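Local coordinates for protein O-methyltransferase (Bacillus halodurans, PDB 2GPY) that probably transfers a methyl group from S-adenosylmethionine to a hydroxyl group of a substrate not yet identified, at residues E44-L49 and D206-S211; W190-P195 and T199-V204. All coordinates share one frame; numbering follows the deposited sequence.

Interaction 1. Residues E44-L49 and D206-S211. With MG (magnesium ion), chain G; ZN (zinc ion), chain H.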
ATOM      1  N   GLU B  44       7.703   1.081  10.798  1.00 39.07           N
ATOM      2  CA  GLU B  44       8.534   0.555   9.714  1.00 40.93           C
ATOM      3  C   GLU B  44       7.660   0.142   8.525  1.00 40.73           C
ATOM      4  O   GLU B  44       8.004   0.384   7.359  1.00 39.25           O
ATOM      5  CB  GLU B  44       9.388  -0.618  10.195  1.00 41.07           C
ATOM      6  CG  GLU B  44      10.456  -0.193  11.221  1.00 45.31           C
ATOM      7  CD  GLU B  44      11.556   0.713  10.624  1.00 48.82           C
ATOM      8  OE1 GLU B  44      11.818   0.644   9.404  1.00 49.30           O
ATOM      9  OE2 GLU B  44      12.164   1.490  11.389  1.00 50.87           O
ATOM     10  N   SER B  45       6.542  -0.503   8.835  1.00 40.61           N
ATOM     11  CA  SER B  45       5.586  -0.885   7.784  1.00 40.62           C
ATOM     12  C   SER B  45       4.989   0.305   7.091  1.00 40.47           C
ATOM     13  O   SER B  45       4.909   0.320   5.848  1.00 40.51           O
ATOM     14  CB  SER B  45       4.489  -1.789   8.349  1.00 41.77           C
ATOM     15  OG  SER B  45       5.046  -3.061   8.558  1.00 43.02           O
ATOM     16  N   LEU B  46       4.590   1.314   7.860  1.00 39.91           N
ATOM     17  CA  LEU B  46       4.042   2.526   7.272  1.00 40.66           C
ATOM     18  C   LEU B  46       5.036   3.196   6.340  1.00 39.94           C
ATOM     19  O   LEU B  46       4.668   3.642   5.255  1.00 40.69           O
ATOM     20  CB  LEU B  46       3.580   3.537   8.332  1.00 41.47           C
ATOM     21  CG  LEU B  46       2.759   4.695   7.754  1.00 45.12           C
ATOM     22  CD1 LEU B  46       1.421   4.130   7.227  1.00 51.66           C
ATOM     23  CD2 LEU B  46       2.530   5.811   8.733  1.00 50.94           C
ATOM     24  N   LEU B  47       6.285   3.311   6.775  1.00 37.49           N
ATOM     25  CA  LEU B  47       7.277   4.005   5.951  1.00 36.91           C
ATOM     26  C   LEU B  47       7.483   3.241   4.639  1.00 37.30           C
ATOM     27  O   LEU B  47       7.638   3.825   3.548  1.00 38.10           O
ATOM     28  CB  LEU B  47       8.598   4.081   6.719  1.00 36.15           C
ATOM     29  CG  LEU B  47       8.527   5.003   7.944  1.00 34.41           C
ATOM     30  CD1 LEU B  47       9.858   4.859   8.649  1.00 37.27           C
ATOM     31  CD2 LEU B  47       8.264   6.478   7.526  1.00 38.11           C
ATOM     32  N   HIS B  48       7.487   1.922   4.727  1.00 37.14           N
ATOM     33  CA  HIS B  48       7.656   1.114   3.501  1.00 38.15           C
ATOM     34  C   HIS B  48       6.477   1.298   2.526  1.00 39.05           C
ATOM     35  O   HIS B  48       6.661   1.395   1.287  1.00 39.08           O
ATOM     36  CB  HIS B  48       7.843  -0.351   3.854  1.00 38.46           C
ATOM     37  CG  HIS B  48       8.535  -1.138   2.775  1.00 37.50           C
ATOM     38  ND1 HIS B  48       9.863  -0.960   2.484  1.00 38.79           N
ATOM     39  CD2 HIS B  48       8.077  -2.066   1.905  1.00 37.41           C
ATOM     40  CE1 HIS B  48      10.207  -1.756   1.483  1.00 38.35           C
ATOM     41  NE2 HIS B  48       9.143  -2.447   1.122  1.00 36.33           N
ATOM     42  N   LEU B  49       5.265   1.319   3.064  1.00 38.43           N
ATOM     43  CA  LEU B  49       4.073   1.540   2.237  1.00 39.99           C
ATOM     44  C   LEU B  49       4.109   2.942   1.613  1.00 39.69           C
ATOM     45  O   LEU B  49       3.751   3.132   0.444  1.00 39.15           O
ATOM     46  CB  LEU B  49       2.811   1.361   3.066  1.00 40.79           C
ATOM     47  CG  LEU B  49       2.532  -0.056   3.615  1.00 41.63           C
ATOM     48  CD1 LEU B  49       1.404   0.048   4.633  1.00 45.68           C
ATOM     49  CD2 LEU B  49       2.213  -1.060   2.538  1.00 45.46           C
ATOM     50  N   ASP B 206      -0.421  -1.330  15.513  1.00 40.09           N
ATOM     51  CA  ASP B 206      -1.705  -1.258  16.222  1.00 39.35           C
ATOM     52  C   ASP B 206      -2.917  -1.224  15.277  1.00 39.61           C
ATOM     53  O   ASP B 206      -4.035  -0.897  15.683  1.00 39.68           O
ATOM     54  CB  ASP B 206      -1.687  -0.040  17.168  1.00 38.88           C
ATOM     55  CG  ASP B 206      -0.766  -0.251  18.358  1.00 38.02           C
ATOM     56  OD1 ASP B 206      -0.569  -1.427  18.731  1.00 38.68           O
ATOM     57  OD2 ASP B 206      -0.246   0.727  18.947  1.00 36.14           O
ATOM     58  N   GLY B 207      -2.694  -1.574  14.012  1.00 39.88           N
ATOM     59  CA  GLY B 207      -3.724  -1.455  12.989  1.00 40.47           C
ATOM     60  C   GLY B 207      -3.590  -0.112  12.290  1.00 41.90           C
ATOM     61  O   GLY B 207      -3.519   0.958  12.949  1.00 41.07           O
ATOM     62  N   ILE B 208      -3.496  -0.176  10.967  1.00 41.95           N
ATOM     63  CA  ILE B 208      -3.432   1.009  10.136  1.00 42.43           C
ATOM     64  C   ILE B 208      -4.522   0.891   9.091  1.00 43.41           C
ATOM     65  O   ILE B 208      -4.546  -0.087   8.337  1.00 43.38           O
ATOM     66  CB  ILE B 208      -2.094   1.137   9.427  1.00 43.19           C
ATOM     67  CG1 ILE B 208      -0.922   1.135  10.443  1.00 43.05           C
ATOM     68  CG2 ILE B 208      -2.083   2.446   8.576  1.00 43.71           C
ATOM     69  CD1 ILE B 208       0.443   1.073   9.755  1.00 45.64           C
ATOM     70  N   ALA B 209      -5.440   1.855   9.061  1.00 42.88           N
ATOM     71  CA  ALA B 209      -6.425   1.873   7.977  1.00 42.91           C
ATOM     72  C   ALA B 209      -5.840   2.685   6.843  1.00 42.80           C
ATOM     73  O   ALA B 209      -5.230   3.748   7.075  1.00 42.93           O
ATOM     74  CB  ALA B 209      -7.705   2.489   8.443  1.00 43.90           C
ATOM     75  N   ILE B 210      -5.969   2.168   5.632  1.00 41.54           N
ATOM     76  CA  ILE B 210      -5.504   2.878   4.435  1.00 41.19           C
ATOM     77  C   ILE B 210      -6.723   3.138   3.582  1.00 39.93           C
ATOM     78  O   ILE B 210      -7.324   2.214   3.027  1.00 39.29           O
ATOM     79  CB  ILE B 210      -4.488   2.056   3.658  1.00 42.04           C
ATOM     80  CG1 ILE B 210      -3.298   1.735   4.576  1.00 43.57           C
ATOM     81  CG2 ILE B 210      -3.989   2.824   2.447  1.00 42.46           C
ATOM     82  CD1 ILE B 210      -2.896   0.340   4.417  1.00 51.29           C
ATOM     83  N   SER B 211      -7.121   4.401   3.537  1.00 38.81           N
ATOM     84  CA  SER B 211      -8.283   4.803   2.756  1.00 38.35           C
ATOM     85  C   SER B 211      -7.793   5.442   1.477  1.00 37.98           C
ATOM     86  O   SER B 211      -7.077   6.441   1.514  1.00 38.37           O
ATOM     87  CB  SER B 211      -9.131   5.814   3.556  1.00 38.74           C
ATOM     88  OG  SER B 211      -9.468   5.283   4.826  1.00 39.98           O
TER
HETATM   89 MG    MG G 301      -0.111   2.813  18.736  1.00 35.75          MG
HETATM   90 ZN    ZN H 302       0.769  -1.656  20.339  0.75 41.04          ZN
HETATM   91  O   HOH W   1       0.985   2.556  16.874  1.00 33.22           O
HETATM   92  O   HOH W   2       0.459   4.832  18.862  1.00 42.17           O
HETATM   93  O   HOH W   3      -0.890   3.244  20.587  1.00 44.15           O
HETATM   94  O   HOH W   4       1.616   2.387  19.757  1.00 46.90           O
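Helix 40-53 packs on one face of the mixed, Rossmann-like sheet of the methyltransferase fold, and Leu46 and Leu49, one turn apart on it, meet Ile208 and Ile210 of antiparallel strand 208-213. The contact is apolar, with no hydrogen bond between the segments. The CA atoms of Leu46 and Ile208 stand 8.1 Å apart, against 9.9 Å for Leu49 and Ile210, so the two elements diverge along the strand. CD1 of Leu46 fits against both branches of Ile208, at 4.1 Å from its CD1 and 4.1 Å from its CG2, and the two side chains cross obliquely. Leu46 reaches there because its CG is anti to the backbone N (chi1 -169°), which carries the isobutyl end closer to the strand than its CB direction suggests. Leu49 and Ile210 meet more lightly, methyl to methyl, CD1 to CD1 at 4.3 Å. Ahead of the strand, Asp206 splits its carboxylate between two metals: OD2 binds the magnesium ion at 2.1 Å and OD1 the zinc ion at 2.1 Å. Four waters and Asn160 complete a six-coordinate magnesium shell; whether this is the catalytic metal site is not established. At the subunit interface Leu49 packs on Leu49 of the second subunit, and His48 NE2 is hydrogen-bonded to Ile210 O of that subunit. Leu157 of strand 154-159 touches both Leu46 and Ile210, while Phe202 of strand 197-202 borders Leu49 and Ile210, so this helix spans three adjacent strands.

Interaction 2. Residues W190-P195 and T199-V204. With ZN (zinc ion), chain J.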
ATOM      1  N   TRP B 190     -17.889   3.532  10.511  1.00 46.51           N
ATOM      2  CA  TRP B 190     -18.161   4.767   9.752  1.00 46.63           C
ATOM      3  C   TRP B 190     -17.064   4.956   8.731  1.00 46.27           C
ATOM      4  O   TRP B 190     -17.309   5.406   7.619  1.00 45.75           O
ATOM      5  CB  TRP B 190     -18.288   6.008  10.663  1.00 47.68           C
ATOM      6  CG  TRP B 190     -16.989   6.493  11.222  1.00 49.32           C
ATOM      7  CD1 TRP B 190     -16.489   6.247  12.468  1.00 51.06           C
ATOM      8  CD2 TRP B 190     -15.996   7.297  10.542  1.00 50.57           C
ATOM      9  NE1 TRP B 190     -15.243   6.845  12.607  1.00 52.69           N
ATOM     10  CE2 TRP B 190     -14.924   7.493  11.443  1.00 51.13           C
ATOM     11  CE3 TRP B 190     -15.914   7.870   9.265  1.00 49.42           C
ATOM     12  CZ2 TRP B 190     -13.783   8.232  11.102  1.00 50.55           C
ATOM     13  CZ3 TRP B 190     -14.773   8.607   8.932  1.00 50.71           C
ATOM     14  CH2 TRP B 190     -13.728   8.777   9.849  1.00 49.30           C
ATOM     15  N   LEU B 191     -15.848   4.581   9.110  1.00 45.74           N
ATOM     16  CA  LEU B 191     -14.721   4.734   8.224  1.00 45.98           C
ATOM     17  C   LEU B 191     -14.868   3.769   7.054  1.00 46.37           C
ATOM     18  O   LEU B 191     -14.684   4.146   5.896  1.00 45.99           O
ATOM     19  CB  LEU B 191     -13.414   4.453   8.977  1.00 45.94           C
ATOM     20  CG  LEU B 191     -12.183   4.557   8.087  1.00 45.39           C
ATOM     21  CD1 LEU B 191     -12.083   5.956   7.439  1.00 44.64           C
ATOM     22  CD2 LEU B 191     -10.939   4.238   8.920  1.00 47.12           C
ATOM     23  N   LEU B 192     -15.223   2.524   7.368  1.00 46.72           N
ATOM     24  CA  LEU B 192     -15.247   1.471   6.355  1.00 47.31           C
ATOM     25  C   LEU B 192     -16.329   1.651   5.280  1.00 47.65           C
ATOM     26  O   LEU B 192     -16.186   1.112   4.171  1.00 48.64           O
ATOM     27  CB  LEU B 192     -15.331   0.099   7.025  1.00 48.10           C
ATOM     28  CG  LEU B 192     -14.090  -0.196   7.882  1.00 48.30           C
ATOM     29  CD1 LEU B 192     -14.297  -1.375   8.833  1.00 50.09           C
ATOM     30  CD2 LEU B 192     -12.850  -0.383   7.026  1.00 49.87           C
ATOM     31  N   GLU B 193     -17.391   2.404   5.591  1.00 46.54           N
ATOM     32  CA  GLU B 193     -18.508   2.601   4.649  1.00 45.85           C
ATOM     33  C   GLU B 193     -18.684   4.042   4.134  1.00 44.33           C
ATOM     34  O   GLU B 193     -19.665   4.362   3.443  1.00 43.21           O
ATOM     35  CB  GLU B 193     -19.821   2.034   5.211  1.00 46.40           C
ATOM     36  CG  GLU B 193     -20.309   2.615   6.526  1.00 47.79           C
ATOM     37  CD  GLU B 193     -21.636   1.985   6.967  1.00 48.41           C
ATOM     38  OE1 GLU B 193     -21.910   0.810   6.606  1.00 51.97           O
ATOM     39  OE2 GLU B 193     -22.422   2.666   7.669  1.00 51.72           O
ATOM     40  N   HIS B 194     -17.713   4.893   4.460  1.00 42.50           N
ATOM     41  CA  HIS B 194     -17.629   6.252   3.940  1.00 40.93           C
ATOM     42  C   HIS B 194     -17.433   6.204   2.425  1.00 40.28           C
ATOM     43  O   HIS B 194     -16.448   5.613   1.942  1.00 39.22           O
ATOM     44  CB  HIS B 194     -16.401   6.941   4.537  1.00 40.45           C
ATOM     45  CG  HIS B 194     -16.631   8.373   4.873  1.00 39.54           C
ATOM     46  ND1 HIS B 194     -16.623   9.371   3.919  1.00 38.97           N
ATOM     47  CD2 HIS B 194     -16.913   8.975   6.052  1.00 38.02           C
ATOM     48  CE1 HIS B 194     -16.874  10.529   4.502  1.00 37.58           C
ATOM     49  NE2 HIS B 194     -17.062  10.316   5.793  1.00 37.16           N
ATOM     50  N   PRO B 195     -18.350   6.814   1.668  1.00 39.63           N
ATOM     51  CA  PRO B 195     -18.389   6.549   0.226  1.00 40.45           C
ATOM     52  C   PRO B 195     -17.205   6.975  -0.671  1.00 40.14           C
ATOM     53  O   PRO B 195     -16.930   6.282  -1.658  1.00 42.29           O
ATOM     54  CB  PRO B 195     -19.685   7.234  -0.225  1.00 40.05           C
ATOM     55  CG  PRO B 195     -19.962   8.241   0.804  1.00 39.65           C
ATOM     56  CD  PRO B 195     -19.475   7.665   2.088  1.00 40.24           C
ATOM     57  N   THR B 199     -11.438   1.746   1.644  1.00 38.42           N
ATOM     58  CA  THR B 199     -10.668   1.601   2.896  1.00 39.68           C
ATOM     59  C   THR B 199     -10.453   0.137   3.272  1.00 39.91           C
ATOM     60  O   THR B 199     -11.395  -0.663   3.251  1.00 40.36           O
ATOM     61  CB  THR B 199     -11.359   2.349   4.067  1.00 39.45           C
ATOM     62  OG1 THR B 199     -11.437   3.749   3.766  1.00 39.84           O
ATOM     63  CG2 THR B 199     -10.577   2.159   5.395  1.00 40.14           C
ATOM     64  N   ARG B 200      -9.213  -0.213   3.593  0.50 40.26           N
ATOM     65  CA  ARG B 200      -8.903  -1.519   4.176  0.50 40.36           C
ATOM     66  C   ARG B 200      -8.072  -1.313   5.426  0.50 40.94           C
ATOM     67  O   ARG B 200      -7.369  -0.297   5.557  0.50 40.48           O
ATOM     68  CB  ARG B 200      -8.150  -2.416   3.190  0.50 40.21           C
ATOM     69  CG  ARG B 200      -8.875  -2.579   1.860  0.50 40.63           C
ATOM     70  CD  ARG B 200      -8.783  -3.984   1.329  0.50 40.84           C
ATOM     71  NE  ARG B 200      -9.822  -4.830   1.902  0.50 42.55           N
ATOM     72  CZ  ARG B 200      -9.600  -5.851   2.718  0.50 41.30           C
ATOM     73  NH1 ARG B 200      -8.362  -6.177   3.063  0.50 41.69           N
ATOM     74  NH2 ARG B 200     -10.626  -6.551   3.182  0.50 38.80           N
ATOM     75  N   ILE B 201      -8.166  -2.268   6.352  1.00 41.33           N
ATOM     76  CA  ILE B 201      -7.379  -2.212   7.595  1.00 42.11           C
ATOM     77  C   ILE B 201      -6.284  -3.245   7.522  1.00 42.97           C
ATOM     78  O   ILE B 201      -6.579  -4.418   7.293  1.00 42.41           O
ATOM     79  CB  ILE B 201      -8.239  -2.502   8.854  1.00 43.51           C
ATOM     80  CG1 ILE B 201      -9.326  -1.404   9.023  1.00 41.87           C
ATOM     81  CG2 ILE B 201      -7.303  -2.560  10.105  1.00 43.00           C
ATOM     82  CD1 ILE B 201     -10.370  -1.740  10.012  1.00 48.00           C
ATOM     83  N   PHE B 202      -5.031  -2.810   7.696  1.00 43.68           N
ATOM     84  CA  PHE B 202      -3.875  -3.719   7.642  1.00 44.42           C
ATOM     85  C   PHE B 202      -3.436  -4.093   9.054  1.00 43.79           C
ATOM     86  O   PHE B 202      -3.263  -3.211   9.884  1.00 43.49           O
ATOM     87  CB  PHE B 202      -2.698  -3.070   6.899  1.00 46.01           C
ATOM     88  CG  PHE B 202      -2.810  -3.115   5.386  1.00 49.05           C
ATOM     89  CD1 PHE B 202      -3.883  -3.753   4.756  1.00 51.57           C
ATOM     90  CD2 PHE B 202      -1.814  -2.556   4.593  1.00 52.64           C
ATOM     91  CE1 PHE B 202      -3.986  -3.793   3.362  1.00 51.53           C
ATOM     92  CE2 PHE B 202      -1.902  -2.594   3.197  1.00 53.52           C
ATOM     93  CZ  PHE B 202      -2.993  -3.221   2.582  1.00 51.64           C
ATOM     94  N   PRO B 203      -3.247  -5.399   9.324  1.00 43.58           N
ATOM     95  CA  PRO B 203      -2.898  -5.870  10.662  1.00 43.52           C
ATOM     96  C   PRO B 203      -1.392  -5.756  10.944  1.00 43.56           C
ATOM     97  O   PRO B 203      -0.699  -6.779  11.104  1.00 43.67           O
ATOM     98  CB  PRO B 203      -3.338  -7.343  10.634  1.00 42.88           C
ATOM     99  CG  PRO B 203      -3.144  -7.756   9.210  1.00 43.96           C
ATOM    100  CD  PRO B 203      -3.358  -6.515   8.364  1.00 43.39           C
ATOM    101  N   VAL B 204      -0.904  -4.522  10.988  1.00 43.02           N
ATOM    102  CA  VAL B 204       0.481  -4.238  11.313  1.00 43.47           C
ATOM    103  C   VAL B 204       0.511  -3.163  12.403  1.00 43.07           C
ATOM    104  O   VAL B 204      -0.309  -2.239  12.392  1.00 42.65           O
ATOM    105  CB  VAL B 204       1.263  -3.789  10.067  1.00 44.09           C
ATOM    106  CG1 VAL B 204       0.626  -2.547   9.411  1.00 44.35           C
ATOM    107  CG2 VAL B 204       2.695  -3.564  10.404  1.00 45.43           C
TER
HETATM  108 ZN    ZN J 305     -17.552  12.041   6.797  0.75 38.81          ZN
HETATM  109  O   HOH W   5     -13.999   4.233   3.405  1.00 36.76           O
HETATM  110  O   HOH W   6     -14.290   1.281   1.791  1.00 42.96           O
HETATM  111  O   HOH W   7     -18.228  11.060   8.507  1.00 29.33           O
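Helix 189-193 approaches strand 197-202, outermost in this chain's sheet, most closely where the CA atoms of Leu192 and Thr199 lie 5.7 Å apart, and no direct hydrogen bond joins the two segments. The methyl CG2 of Thr199 is the centre of the apolar contact, 3.8 Å from Leu192 CD2 and 3.9 Å from Leu191 CG. Both leucines cross the threonine side chain at about a right angle. A threonine chi1 of -61° sets CG2 anti to the backbone N, directed at these leucines, and OG1 anti to the carbonyl carbon, on the side of water 5 and Ser211. Further along the strand, CD1 of Ile201 touches both methyls of Leu192, each at 4.1 Å. Two waters bridge the segments beside this apolar patch: water 6 links two backbone groups, accepting from Thr199 N at 2.9 Å and lying 3.0 Å from Leu192 O, while water 5 links a backbone carbonyl to the threonine hydroxyl, 2.6 Å from both Leu191 O and Thr199 OG1. The threonine hydroxyl is also hydrogen-bonded to Ser211 on the neighbouring strand. His194 NE2 binds a zinc ion at 2.1 Å together with Asp144 and water 7. The chemistry thus divides in two: aliphatic carbons supply the direct contact, whereas the carbonyls of Leu191 and Leu192 reach the strand through bridging water, and the zinc ion ties His194 to Asp144 of helix 139-146.

Interactions 1 and 2 have centres 12 Å apart and meet within one sheet, where strands 208-213 and 197-202 are antiparallel neighbours. Their coupling is direct: Ile210 N lies 2.8 Å from Arg200 O and Ser211 OG 2.7 Å from Thr199 OG1, both probable hydrogen bonds. Along the chain interaction 2, whose segments have three residues between them, is nested inside the loop of interaction 1, whose segments have 156 residues between them. Interaction 1 therefore joins an early helix to the last strand, whereas interaction 2 is a local helix-to-strand connection at the outer strand of this chain's sheet. Both touch the second subunit, placing this end of the sheet at the dimer interface.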